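Long-range contact in uncharacterized protein TCIL3000_10_9440 (Trypanosoma congolense, PDB 5KMX), which is of unknown function but forms the bilobed ectodomain of an insect-stage surface antigen that may act as a sensor: residues P25-T30 / P54-E59. Sequence-based numbering, arbitrary orientation.
Sequences PIEKWT and PTVYTE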
loop_
_atom_site.group_PDB
_atom_site.type_symbol
_atom_site.label_atom_id
_atom_site.label_comp_id
_atom_site.label_asym_id
_atom_site.label_seq_id
_atom_site.Cartn_x
_atom_site.Cartn_y
_atom_site.Cartn_z
ATOM N N PRO A 25 19.798 -4.271 -11.006
ATOM C CA PRO A 25 19.512 -5.659 -10.622
ATOM C C PRO A 25 18.026 -6.020 -10.666
ATOM O O PRO A 25 17.688 -7.174 -10.925
ATOM C CB PRO A 25 20.043 -5.748 -9.184
ATOM C CG PRO A 25 20.200 -4.335 -8.728
ATOM C CD PRO A 25 20.534 -3.556 -9.950
ATOM N N ILE A 26 17.158 -5.043 -10.423
ATOM C CA ILE A 26 15.720 -5.284 -10.398
ATOM C C ILE A 26 15.189 -5.577 -11.802
ATOM O O ILE A 26 14.131 -6.185 -11.964
ATOM C CB ILE A 26 14.964 -4.081 -9.799
ATOM C CG1 ILE A 26 15.499 -3.767 -8.398
ATOM C CG2 ILE A 26 13.467 -4.364 -9.732
ATOM C CD1 ILE A 26 15.016 -2.450 -7.832
ATOM N N GLU A 27 15.938 -5.154 -12.817
ATOM C CA GLU A 27 15.583 -5.437 -14.204
ATOM C C GLU A 27 15.559 -6.939 -14.485
ATOM O O GLU A 27 15.019 -7.381 -15.500
ATOM C CB GLU A 27 16.565 -4.751 -15.156
ATOM C CG GLU A 27 16.670 -3.240 -14.977
ATOM C CD GLU A 27 15.424 -2.499 -15.431
ATOM O OE1 GLU A 27 14.545 -3.129 -16.056
ATOM O OE2 GLU A 27 15.325 -1.282 -15.161
ATOM N N LYS A 28 16.154 -7.715 -13.583
ATOM C CA LYS A 28 16.223 -9.165 -13.725
ATOM C C LYS A 28 15.090 -9.881 -12.994
ATOM O O LYS A 28 15.013 -11.109 -13.015
ATOM C CB LYS A 28 17.565 -9.680 -13.203
ATOM C CG LYS A 28 18.776 -9.096 -13.908
ATOM C CD LYS A 28 20.068 -9.538 -13.242
ATOM C CE LYS A 28 21.272 -9.249 -14.120
ATOM N NZ LYS A 28 22.538 -9.708 -13.489
ATOM N N TRP A 29 14.213 -9.118 -12.346
ATOM C CA TRP A 29 13.155 -9.704 -11.530
ATOM C C TRP A 29 11.971 -10.194 -12.361
ATOM O O TRP A 29 10.829 -9.798 -12.128
ATOM C CB TRP A 29 12.670 -8.694 -10.484
ATOM C CG TRP A 29 13.610 -8.522 -9.333
ATOM C CD1 TRP A 29 14.887 -8.995 -9.235
ATOM C CD2 TRP A 29 13.343 -7.833 -8.106
ATOM N NE1 TRP A 29 15.431 -8.640 -8.025
ATOM C CE2 TRP A 29 14.504 -7.927 -7.314
ATOM C CE3 TRP A 29 12.235 -7.146 -7.602
ATOM C CZ2 TRP A 29 14.589 -7.357 -6.046
ATOM C CZ3 TRP A 29 12.323 -6.581 -6.344
ATOM C CH2 TRP A 29 13.490 -6.690 -5.579
ATOM N N THR A 30 12.250 -11.058 -13.331
ATOM C CA THR A 30 11.195 -11.777 -14.030
ATOM C C THR A 30 10.842 -13.013 -13.217
ATOM O O THR A 30 11.540 -13.352 -12.262
ATOM C CB THR A 30 11.611 -12.196 -15.450
ATOM O OG1 THR A 30 12.831 -12.944 -15.393
ATOM C CG2 THR A 30 11.800 -10.973 -16.330
ATOM N N PRO A 54 13.698 7.594 -10.520
ATOM C CA PRO A 54 13.394 6.246 -11.010
ATOM C C PRO A 54 12.878 5.303 -9.924
ATOM O O PRO A 54 13.558 5.101 -8.920
ATOM C CB PRO A 54 14.745 5.762 -11.536
ATOM C CG PRO A 54 15.737 6.442 -10.660
ATOM C CD PRO A 54 15.148 7.790 -10.329
ATOM N N THR A 55 11.693 4.736 -10.134
ATOM C CA THR A 55 11.157 3.698 -9.258
ATOM C C THR A 55 10.899 2.444 -10.084
ATOM O O THR A 55 10.247 2.506 -11.127
ATOM C CB THR A 55 9.856 4.146 -8.551
ATOM O OG1 THR A 55 9.234 3.015 -7.926
ATOM C CG2 THR A 55 8.878 4.776 -9.538
ATOM N N VAL A 56 11.421 1.312 -9.621
ATOM C CA VAL A 56 11.352 0.069 -10.385
ATOM C C VAL A 56 10.824 -1.091 -9.546
ATOM O O VAL A 56 11.247 -1.301 -8.409
ATOM C CB VAL A 56 12.734 -0.310 -10.954
ATOM C CG1 VAL A 56 12.630 -1.549 -11.835
ATOM C CG2 VAL A 56 13.311 0.853 -11.747
ATOM N N TYR A 57 9.901 -1.845 -10.136
ATOM C CA TYR A 57 9.307 -3.003 -9.486
ATOM C C TYR A 57 8.852 -4.008 -10.538
ATOM O O TYR A 57 8.680 -3.656 -11.705
ATOM C CB TYR A 57 8.124 -2.579 -8.615
ATOM C CG TYR A 57 7.011 -1.905 -9.386
ATOM C CD1 TYR A 57 6.026 -2.653 -10.018
ATOM C CD2 TYR A 57 6.943 -0.520 -9.483
ATOM C CE1 TYR A 57 5.008 -2.043 -10.726
ATOM C CE2 TYR A 57 5.927 0.099 -10.188
ATOM C CZ TYR A 57 4.963 -0.668 -10.806
ATOM O OH TYR A 57 3.950 -0.059 -11.509
ATOM N N THR A 58 8.668 -5.257 -10.122
ATOM C CA THR A 58 8.108 -6.286 -10.989
ATOM C C THR A 58 6.675 -6.557 -10.537
ATOM O O THR A 58 6.379 -6.497 -9.342
ATOM C CB THR A 58 8.947 -7.581 -10.958
ATOM O OG1 THR A 58 8.466 -8.496 -11.951
ATOM C CG2 THR A 58 8.887 -8.237 -9.588
ATOM N N GLU A 59 5.787 -6.844 -11.485
ATOM C CA GLU A 59 4.364 -6.938 -11.172
ATOM C C GLU A 59 3.602 -7.932 -12.041
ATOM O O GLU A 59 4.106 -8.420 -13.052
ATOM C CB GLU A 59 3.711 -5.554 -11.299
ATOM C CG GLU A 59 3.761 -4.947 -12.704
ATOM C CD GLU A 59 2.716 -5.523 -13.651
ATOM O OE1 GLU A 59 3.025 -5.676 -14.852
ATOM O OE2 GLU A 59 1.587 -5.816 -13.203
#
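V56 meets I26 at the start of this contact, its CG1 methyl lying 3.6 Å from I26 CG2. With CG1 anti to the backbone N (chi1 -176°), V56 sends this one branch across to the loop, where the isoleucine and valine run antiparallel alongside each other. Branching at CB suits V56 to an extended strand and gives it a compact apolar face; P23 and V40 help to enclose it. E27 points its CB away from the strand, but its chain folds back until OE2 comes 4.3 Å from V56 CG1, a loose touch at the exposed margin.

Y57 faces the other side of the strand, where its ring forms a cation-pi contact with R201. Only its backbone adjoins the loop, with CA 4.4 Å from I26 CG2. Branched I26 also rests that methyl 3.6 Å above one face of the W29 indole, out from the ring centre, near its border, and so links strand to ring. W29 offers a broad apolar surface, which Y170 also meets edge-to-face.

T58 turns back to the loop and uses both of its branches. Its OG1, anti to the backbone N (chi1 -172°), donates a hydrogen bond of 2.7 Å to W29 O, nearly straight with the C=O bond (168°). Its CG2 lies at the edge of the indole, near the ring plane and 4.0 Å from CE3. Threonine thus answers both the carbonyl and the ring of W29, the centre of an inverse gamma turn.

The contact seats the loop between helix 11-20 and strand 31-33 against one face of the mixed sheet, where strand 53-63 lies between strands 36-45 and 197-204. Its chemistry is mainly apolar packing, with little directional constraint; the single hydrogen bond pairs the hydroxyl of buried T58 with the carbonyl of buried W29 and probably fixes where the turn sits along the strand.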